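Local coordinates for periplasmic beta-glucosidase (Pseudomonas aeruginosa, PDB 6R5T), which probably hydrolyses terminal, non-reducing beta-D-glucosyl residues to release beta-D-glucose, as a family 3 glycoside hydrolase of the periplasm, at residues 490-504 with 515-528. The protein carries 1 engineered substitution. Numbering follows the deposited sequence. Where two conformers were deposited one is given.
Sequences RTDLRIPASQRRLLK and LVLMNGRPLSLGWE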
ATOM      1  N   ARG A 490       8.062   3.225 -10.286  1.00 12.86           N
ATOM      2  CA  ARG A 490       8.115   4.707 -10.218  1.00 13.73           C
ATOM      3  C   ARG A 490       7.577   5.203  -8.890  1.00 14.73           C
ATOM      4  O   ARG A 490       6.569   4.714  -8.417  1.00 16.11           O
ATOM      5  CB  ARG A 490       7.268   5.322 -11.323  1.00 16.29           C
ATOM      6  CG  ARG A 490       7.965   5.376 -12.655  1.00 18.26           C
ATOM      7  CD  ARG A 490       7.270   6.183 -13.737  1.00 17.88           C
ATOM      8  NE  ARG A 490       7.589   7.585 -13.641  1.00 17.71           N
ATOM      9  CZ  ARG A 490       6.853   8.566 -14.169  1.00 19.15           C
ATOM     10  NH1 ARG A 490       5.792   8.282 -14.907  1.00 19.41           N
ATOM     11  NH2 ARG A 490       7.203   9.825 -14.006  1.00 19.67           N
ATOM     12  N   THR A 491       8.196   6.255  -8.356  1.00 13.40           N
ATOM     13  CA  THR A 491       7.714   7.008  -7.190  1.00 13.20           C
ATOM     14  C   THR A 491       6.903   8.230  -7.597  1.00 14.82           C
ATOM     15  O   THR A 491       6.421   8.887  -6.699  1.00 15.98           O
ATOM     16  CB  THR A 491       8.870   7.475  -6.298  1.00 14.38           C
ATOM     17  OG1 THR A 491       9.691   8.382  -7.047  1.00 14.25           O
ATOM     18  CG2 THR A 491       9.705   6.299  -5.845  1.00 14.36           C
ATOM     19  N   ASP A 492       6.828   8.573  -8.876  1.00 15.05           N
ATOM     20  CA  ASP A 492       6.155   9.778  -9.404  1.00 15.83           C
ATOM     21  C   ASP A 492       5.301   9.250 -10.557  1.00 15.88           C
ATOM     22  O   ASP A 492       5.863   8.531 -11.369  1.00 17.63           O
ATOM     23  CB  ASP A 492       7.225  10.771  -9.845  1.00 18.34           C
ATOM     24  CG  ASP A 492       6.766  12.091 -10.410  1.00 21.76           C
ATOM     25  OD1 ASP A 492       5.586  12.272 -10.586  1.00 20.54           O
ATOM     26  OD2 ASP A 492       7.658  12.936 -10.742  1.00 28.09           O
ATOM     27  N   LEU A 493       4.033   9.580 -10.631  1.00 11.94           N
ATOM     28  CA  LEU A 493       3.178   9.106 -11.742  1.00 12.65           C
ATOM     29  C   LEU A 493       2.946  10.221 -12.767  1.00 13.43           C
ATOM     30  O   LEU A 493       2.191   9.985 -13.713  1.00 14.30           O
ATOM     31  CB  LEU A 493       1.830   8.597 -11.228  1.00 13.74           C
ATOM     32  CG  LEU A 493       1.935   7.438 -10.225  1.00 15.17           C
ATOM     33  CD1 LEU A 493       0.546   7.171  -9.718  1.00 16.95           C
ATOM     34  CD2 LEU A 493       2.544   6.189 -10.867  1.00 15.47           C
ATOM     35  N   ARG A 494       3.605  11.350 -12.626  1.00 14.70           N
ATOM     36  CA  ARG A 494       3.425  12.443 -13.612  1.00 14.35           C
ATOM     37  C   ARG A 494       4.185  12.153 -14.908  1.00 14.03           C
ATOM     38  O   ARG A 494       5.105  11.327 -14.975  1.00 13.16           O
ATOM     39  CB  ARG A 494       3.897  13.767 -13.023  1.00 15.49           C
ATOM     40  CG  ARG A 494       3.019  14.268 -11.893  1.00 17.33           C
ATOM     41  CD  ARG A 494       3.583  15.467 -11.181  1.00 19.83           C
ATOM     42  NE  ARG A 494       4.877  15.146 -10.613  1.00 21.27           N
ATOM     43  CZ  ARG A 494       5.686  16.010 -10.000  1.00 22.81           C
ATOM     44  NH1 ARG A 494       5.302  17.257  -9.808  1.00 22.97           N
ATOM     45  NH2 ARG A 494       6.879  15.621  -9.587  1.00 25.29           N
ATOM     46  N   ILE A 495       3.819  12.906 -15.928  1.00 12.86           N
ATOM     47  CA  ILE A 495       4.714  13.015 -17.093  1.00 14.04           C
ATOM     48  C   ILE A 495       6.053  13.482 -16.553  1.00 13.77           C
ATOM     49  O   ILE A 495       6.146  14.317 -15.661  1.00 14.76           O
ATOM     50  CB  ILE A 495       4.079  13.987 -18.098  1.00 13.74           C
ATOM     51  CG1 ILE A 495       2.797  13.437 -18.717  1.00 14.96           C
ATOM     52  CG2 ILE A 495       5.063  14.421 -19.154  1.00 14.52           C
ATOM     53  CD1 ILE A 495       2.019  14.406 -19.595  1.00 14.45           C
ATOM     54  N   PRO A 496       7.180  12.996 -17.116  1.00 13.86           N
ATOM     55  CA  PRO A 496       8.479  13.479 -16.657  1.00 15.34           C
ATOM     56  C   PRO A 496       8.602  15.012 -16.674  1.00 14.32           C
ATOM     57  O   PRO A 496       8.090  15.667 -17.576  1.00 14.50           O
ATOM     58  CB  PRO A 496       9.469  12.840 -17.624  1.00 15.87           C
ATOM     59  CG  PRO A 496       8.744  11.551 -18.034  1.00 15.27           C
ATOM     60  CD  PRO A 496       7.283  11.928 -18.121  1.00 14.79           C
ATOM     61  N   ALA A 497       9.339  15.542 -15.704  1.00 16.60           N
ATOM     62  CA  ALA A 497       9.448  16.993 -15.474  1.00 15.32           C
ATOM     63  C   ALA A 497       9.958  17.725 -16.718  1.00 15.46           C
ATOM     64  O   ALA A 497       9.472  18.834 -16.993  1.00 15.99           O
ATOM     65  CB  ALA A 497      10.340  17.273 -14.295  1.00 16.34           C
ATOM     66  N   SER A 498      10.914  17.159 -17.441  1.00 14.32           N
ATOM     67  CA  SER A 498      11.482  17.865 -18.627  1.00 15.95           C
ATOM     68  C   SER A 498      10.346  18.112 -19.618  1.00 15.25           C
ATOM     69  O   SER A 498      10.299  19.180 -20.303  1.00 15.86           O
ATOM     70  CB  SER A 498      12.595  17.128 -19.282  1.00 16.41           C
ATOM     71  OG  SER A 498      12.156  15.808 -19.635  1.00 17.77           O
ATOM     72  N   GLN A 499       9.459  17.129 -19.758  1.00 14.00           N
ATOM     73  CA  GLN A 499       8.329  17.231 -20.690  1.00 14.12           C
ATOM     74  C   GLN A 499       7.222  18.146 -20.133  1.00 15.11           C
ATOM     75  O   GLN A 499       6.514  18.765 -20.931  1.00 15.38           O
ATOM     76  CB  GLN A 499       7.849  15.836 -21.028  1.00 13.84           C
ATOM     77  CG  GLN A 499       8.876  15.002 -21.780  1.00 14.59           C
ATOM     78  CD  GLN A 499       8.325  13.614 -21.984  1.00 15.97           C
ATOM     79  OE1 GLN A 499       7.304  13.506 -22.668  1.00 14.69           O
ATOM     80  NE2 GLN A 499       8.941  12.589 -21.387  1.00 13.18           N
ATOM     81  N   ARG A 500       6.983  18.150 -18.817  1.00 14.12           N
ATOM     82  CA  ARG A 500       5.941  19.062 -18.257  1.00 15.54           C
ATOM     83  C   ARG A 500       6.408  20.508 -18.415  1.00 16.01           C
ATOM     84  O   ARG A 500       5.562  21.368 -18.694  1.00 16.14           O
ATOM     85  CB  ARG A 500       5.655  18.766 -16.784  1.00 16.98           C
ATOM     86  CG  ARG A 500       4.976  17.427 -16.610  1.00 17.49           C
ATOM     87  CD  ARG A 500       4.425  17.133 -15.217  1.00 18.73           C
ATOM     88  NE  ARG A 500       5.522  16.793 -14.374  1.00 21.35           N
ATOM     89  CZ  ARG A 500       6.090  17.611 -13.507  1.00 23.19           C
ATOM     90  NH1 ARG A 500       5.561  18.803 -13.302  1.00 26.44           N
ATOM     91  NH2 ARG A 500       7.130  17.202 -12.807  1.00 23.57           N
ATOM     92  N   ARG A 501       7.711  20.752 -18.316  1.00 15.66           N
ATOM     93  CA  ARG A 501       8.247  22.120 -18.559  1.00 16.17           C
ATOM     94  C   ARG A 501       7.929  22.509 -20.005  1.00 16.44           C
ATOM     95  O   ARG A 501       7.498  23.675 -20.262  1.00 17.34           O
ATOM     96  CB  ARG A 501       9.750  22.099 -18.301  1.00 18.49           C
ATOM     97  CG  ARG A 501      10.381  23.475 -18.395  1.00 21.34           C
ATOM     98  CD  ARG A 501      11.846  23.333 -18.019  1.00 24.21           C
ATOM     99  NE  ARG A 501      12.492  24.635 -18.144  1.00 30.67           N
ATOM    100  CZ  ARG A 501      13.811  24.821 -18.201  1.00 31.53           C
ATOM    101  NH1 ARG A 501      14.637  23.791 -18.214  1.00 32.08           N
ATOM    102  NH2 ARG A 501      14.284  26.048 -18.326  1.00 33.40           N
ATOM    103  N   LEU A 502       8.158  21.606 -20.941  1.00 15.07           N
ATOM    104  CA  LEU A 502       7.821  21.782 -22.382  1.00 14.12           C
ATOM    105  C   LEU A 502       6.335  22.119 -22.538  1.00 15.51           C
ATOM    106  O   LEU A 502       5.948  23.079 -23.244  1.00 14.43           O
ATOM    107  CB  LEU A 502       8.233  20.523 -23.167  1.00 15.79           C
ATOM    108  CG  LEU A 502       7.773  20.428 -24.608  1.00 15.49           C
ATOM    109  CD1 LEU A 502       8.433  21.530 -25.427  1.00 15.96           C
ATOM    110  CD2 LEU A 502       8.096  19.053 -25.158  1.00 17.11           C
ATOM    111  N   LEU A 503       5.460  21.303 -21.915  1.00 14.17           N
ATOM    112  CA  LEU A 503       4.004  21.504 -22.067  1.00 15.13           C
ATOM    113  C   LEU A 503       3.623  22.878 -21.503  1.00 14.45           C
ATOM    114  O   LEU A 503       2.793  23.526 -22.140  1.00 16.58           O
ATOM    115  CB  LEU A 503       3.251  20.413 -21.297  1.00 14.07           C
ATOM    116  CG  LEU A 503       3.338  19.001 -21.874  1.00 15.93           C
ATOM    117  CD1 LEU A 503       2.441  18.086 -21.056  1.00 16.46           C
ATOM    118  CD2 LEU A 503       2.964  18.930 -23.325  1.00 16.84           C
ATOM    119  N   LYS A 504       4.177  23.297 -20.379  1.00 14.63           N
ATOM    120  CA  LYS A 504       3.794  24.602 -19.774  1.00 16.02           C
ATOM    121  C   LYS A 504       4.209  25.714 -20.744  1.00 17.64           C
ATOM    122  O   LYS A 504       3.447  26.685 -20.957  1.00 17.56           O
ATOM    123  CB  LYS A 504       4.423  24.797 -18.408  1.00 18.88           C
ATOM    124  CG  LYS A 504       3.728  23.970 -17.325  1.00 25.56           C
ATOM    125  CD  LYS A 504       4.374  23.991 -15.959  1.00 33.49           C
ATOM    126  CE  LYS A 504       3.738  22.921 -15.082  1.00 38.90           C
ATOM    127  NZ  LYS A 504       4.011  23.124 -13.640  1.00 43.30           N
ATOM    128  N   LEU A 515      -2.595  16.818 -26.592  1.00 14.58           N
ATOM    129  CA  LEU A 515      -1.609  15.891 -26.017  1.00 14.94           C
ATOM    130  C   LEU A 515      -1.876  14.491 -26.511  1.00 15.44           C
ATOM    131  O   LEU A 515      -3.003  13.986 -26.392  1.00 15.78           O
ATOM    132  CB  LEU A 515      -1.715  15.889 -24.497  1.00 16.95           C
ATOM    133  CG  LEU A 515      -1.451  17.153 -23.747  1.00 19.14           C
ATOM    134  CD1 LEU A 515      -1.233  16.791 -22.292  1.00 20.04           C
ATOM    135  CD2 LEU A 515      -0.296  17.939 -24.324  1.00 21.92           C
ATOM    136  N   VAL A 516      -0.847  13.893 -27.080  1.00 13.33           N
ATOM    137  CA  VAL A 516      -0.827  12.469 -27.442  1.00 14.00           C
ATOM    138  C   VAL A 516       0.080  11.779 -26.430  1.00 13.58           C
ATOM    139  O   VAL A 516       1.287  12.022 -26.404  1.00 14.77           O
ATOM    140  CB  VAL A 516      -0.356  12.240 -28.895  1.00 15.21           C
ATOM    141  CG1 VAL A 516      -0.202  10.762 -29.153  1.00 15.91           C
ATOM    142  CG2 VAL A 516      -1.284  12.879 -29.898  1.00 15.61           C
ATOM    143  N   LEU A 517      -0.518  11.012 -25.525  1.00 13.31           N
ATOM    144  CA  LEU A 517       0.210  10.449 -24.378  1.00 12.44           C
ATOM    145  C   LEU A 517       0.644   9.025 -24.726  1.00 12.55           C
ATOM    146  O   LEU A 517      -0.201   8.225 -25.211  1.00 13.56           O
ATOM    147  CB  LEU A 517      -0.761  10.345 -23.208  1.00 13.32           C
ATOM    148  CG  LEU A 517      -1.299  11.618 -22.580  1.00 17.01           C
ATOM    149  CD1 LEU A 517      -2.126  11.213 -21.349  1.00 17.97           C
ATOM    150  CD2 LEU A 517      -0.188  12.583 -22.233  1.00 19.84           C
ATOM    151  N   MET A 518       1.900   8.711 -24.462  1.00 12.68           N
ATOM    152  CA  MET A 518       2.385   7.314 -24.476  1.00 14.28           C
ATOM    153  C   MET A 518       2.789   7.015 -23.044  1.00 14.69           C
ATOM    154  O   MET A 518       3.405   7.853 -22.354  1.00 16.01           O
ATOM    155  CB  MET A 518       3.544   7.077 -25.429  1.00 13.71           C
ATOM    156  CG  MET A 518       3.221   7.428 -26.789  1.00 15.48           C
ATOM    157  SD  MET A 518       4.397   6.555 -27.892  1.00 21.17           S
ATOM    158  CE  MET A 518       3.946   7.475 -29.349  1.00 21.68           C
ATOM    159  N   ASN A 519       2.511   5.807 -22.622  1.00 13.31           N
ATOM    160  CA  ASN A 519       2.770   5.438 -21.222  1.00 13.32           C
ATOM    161  C   ASN A 519       2.324   3.995 -21.023  1.00 13.75           C
ATOM    162  O   ASN A 519       1.456   3.493 -21.784  1.00 13.02           O
ATOM    163  CB  ASN A 519       1.966   6.286 -20.227  1.00 13.90           C
ATOM    164  CG  ASN A 519       0.508   6.473 -20.561  1.00 14.99           C
ATOM    165  OD1 ASN A 519       0.189   7.034 -21.638  1.00 16.44           O
ATOM    166  ND2 ASN A 519      -0.395   6.055 -19.687  1.00 13.57           N
ATOM    167  N   GLY A 520       2.878   3.359 -19.986  1.00 15.11           N
ATOM    168  CA  GLY A 520       2.571   1.947 -19.722  1.00 15.33           C
ATOM    169  C   GLY A 520       1.848   1.749 -18.416  1.00 15.66           C
ATOM    170  O   GLY A 520       1.676   0.609 -17.986  1.00 15.76           O
ATOM    171  N   ARG A 521       1.400   2.822 -17.784  1.00 13.72           N
ATOM    172  CA  ARG A 521       0.736   2.765 -16.470  1.00 13.26           C
ATOM    173  C   ARG A 521      -0.157   3.998 -16.415  1.00 13.41           C
ATOM    174  O   ARG A 521       0.068   4.966 -17.137  1.00 13.36           O
ATOM    175  CB  ARG A 521       1.738   2.856 -15.329  1.00 13.66           C
ATOM    176  CG  ARG A 521       2.635   4.089 -15.379  1.00 12.73           C
ATOM    177  CD  ARG A 521       3.361   4.433 -14.096  1.00 13.20           C
ATOM    178  NE  ARG A 521       4.220   3.361 -13.592  1.00 13.90           N
ATOM    179  CZ  ARG A 521       5.397   3.019 -14.054  1.00 15.03           C
ATOM    180  NH1 ARG A 521       6.099   2.071 -13.465  1.00 15.24           N
ATOM    181  NH2 ARG A 521       5.906   3.616 -15.113  1.00 15.68           N
ATOM    182  N   PRO A 522      -1.135   4.012 -15.523  1.00 12.51           N
ATOM    183  CA  PRO A 522      -1.818   5.261 -15.210  1.00 12.82           C
ATOM    184  C   PRO A 522      -0.833   6.397 -14.882  1.00 13.42           C
ATOM    185  O   PRO A 522       0.133   6.161 -14.179  1.00 13.29           O
ATOM    186  CB  PRO A 522      -2.668   4.915 -13.987  1.00 14.18           C
ATOM    187  CG  PRO A 522      -2.900   3.423 -14.154  1.00 14.79           C
ATOM    188  CD  PRO A 522      -1.589   2.898 -14.671  1.00 13.71           C
ATOM    189  N   LEU A 523      -1.141   7.601 -15.348  1.00 13.57           N
ATOM    190  CA  LEU A 523      -0.352   8.808 -15.042  1.00 13.26           C
ATOM    191  C   LEU A 523      -1.218   9.794 -14.297  1.00 12.12           C
ATOM    192  O   LEU A 523      -2.459   9.758 -14.435  1.00 14.08           O
ATOM    193  CB  LEU A 523       0.144   9.515 -16.310  1.00 14.83           C
ATOM    194  CG  LEU A 523       1.034   8.693 -17.242  1.00 15.99           C
ATOM    195  CD1 LEU A 523       1.378   9.489 -18.502  1.00 16.37           C
ATOM    196  CD2 LEU A 523       2.265   8.251 -16.511  1.00 16.49           C
ATOM    197  N   SER A 524      -0.557  10.601 -13.476  1.00 12.82           N
ATOM    198  CA  SER A 524      -1.184  11.742 -12.774  0.50 13.83           C
ATOM    199  C   SER A 524      -1.210  12.944 -13.738  1.00 13.01           C
ATOM    200  O   SER A 524      -0.106  13.413 -14.132  1.00 14.99           O
ATOM    201  CB  SER A 524      -0.453  12.038 -11.504  0.50 17.13           C
ATOM    202  OG  SER A 524       0.868  12.387 -11.737  0.50 21.30           O
ATOM    203  N   LEU A 525      -2.417  13.391 -14.101  1.00 13.04           N
ATOM    204  CA  LEU A 525      -2.583  14.329 -15.241  1.00 13.27           C
ATOM    205  C   LEU A 525      -3.403  15.556 -14.846  1.00 13.23           C
ATOM    206  O   LEU A 525      -4.070  16.124 -15.716  1.00 13.39           O
ATOM    207  CB  LEU A 525      -3.242  13.558 -16.370  1.00 13.23           C
ATOM    208  CG  LEU A 525      -2.363  12.476 -16.997  1.00 14.73           C
ATOM    209  CD1 LEU A 525      -3.154  11.552 -17.889  1.00 15.45           C
ATOM    210  CD2 LEU A 525      -1.208  13.106 -17.802  1.00 15.60           C
ATOM    211  N   GLY A 526      -3.318  15.983 -13.590  1.00 13.15           N
ATOM    212  CA  GLY A 526      -4.192  17.094 -13.157  1.00 13.83           C
ATOM    213  C   GLY A 526      -3.896  18.366 -13.945  1.00 14.51           C
ATOM    214  O   GLY A 526      -4.863  19.019 -14.344  1.00 15.97           O
ATOM    215  N   TRP A 527      -2.626  18.734 -14.139  1.00 14.47           N
ATOM    216  CA  TRP A 527      -2.304  19.995 -14.874  1.00 15.16           C
ATOM    217  C   TRP A 527      -2.802  19.845 -16.302  1.00 14.84           C
ATOM    218  O   TRP A 527      -3.381  20.782 -16.885  1.00 13.76           O
ATOM    219  CB  TRP A 527      -0.809  20.311 -14.848  1.00 16.59           C
ATOM    220  CG  TRP A 527      -0.462  21.560 -15.597  1.00 17.83           C
ATOM    221  CD1 TRP A 527      -0.302  22.812 -15.060  1.00 20.90           C
ATOM    222  CD2 TRP A 527      -0.212  21.697 -16.998  1.00 19.35           C
ATOM    223  NE1 TRP A 527       0.014  23.712 -16.044  1.00 19.57           N
ATOM    224  CE2 TRP A 527       0.020  23.072 -17.244  1.00 18.44           C
ATOM    225  CE3 TRP A 527      -0.228  20.814 -18.065  1.00 17.53           C
ATOM    226  CZ2 TRP A 527       0.297  23.540 -18.524  1.00 19.00           C
ATOM    227  CZ3 TRP A 527       0.012  21.283 -19.331  1.00 20.84           C
ATOM    228  CH2 TRP A 527       0.282  22.635 -19.544  1.00 20.43           C
ATOM    229  N   GLU A 528      -2.562  18.676 -16.877  1.00 12.80           N
ATOM    230  CA  GLU A 528      -2.936  18.414 -18.289  1.00 13.85           C
ATOM    231  C   GLU A 528      -4.456  18.506 -18.469  1.00 14.42           C
ATOM    232  O   GLU A 528      -4.946  19.113 -19.438  1.00 14.33           O
ATOM    233  CB  GLU A 528      -2.375  17.056 -18.720  1.00 14.39           C
ATOM    234  CG  GLU A 528      -0.861  17.005 -18.735  1.00 14.27           C
ATOM    235  CD  GLU A 528      -0.156  16.849 -17.383  1.00 15.38           C
ATOM    236  OE1 GLU A 528      -0.817  16.677 -16.309  1.00 14.31           O
ATOM    237  OE2 GLU A 528       1.099  16.955 -17.344  1.00 16.82           O
TER
HETATM  238  O   HOH W   1       1.729  14.854 -15.565  1.00 16.02           O
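With CG of Trp527 anti to the backbone N (chi1 179°) and the Lys504 chain extended beyond CG, indole and lysine lie against each other. Lys504 CE sits over the five-membered ring of Trp527 in a CH-pi contact, and NZ makes an off-centre cation-pi interaction, 4.9 Å from that ring's centroid; a long aliphatic chain with a charged tip suits a partly exposed tryptophan. Leu503, one residue earlier, turns inward and meets Leu515 tip to tip, CD2 to CD2 at 3.6 Å. The CG1-CD1 arm of beta-branched Ile495 brings an apolar methyl to Leu517 CD2 and Leu525 CD2, beside the carboxylate of Glu528. That buried acid is served by a water, which donates to Glu528 OE2 (2.8 Å) and Ser524 O and accepts from Ile495 N, so one molecule ties loop to helix. Ser524 N donates a hydrogen bond to Leu493 O (2.8 Å). Farther along, Arg490 CD lies over one face of the Arg521 guanidinium, 3.2 Å from NH2; both arginines form salt bridges with Glu479. In the glycosyl hydrolase family 3 C-terminal domain, helix 497-508 is the crossover between parallel strands 472-478 and 513-518; helix 526-531, which follows, packs on it through Trp527.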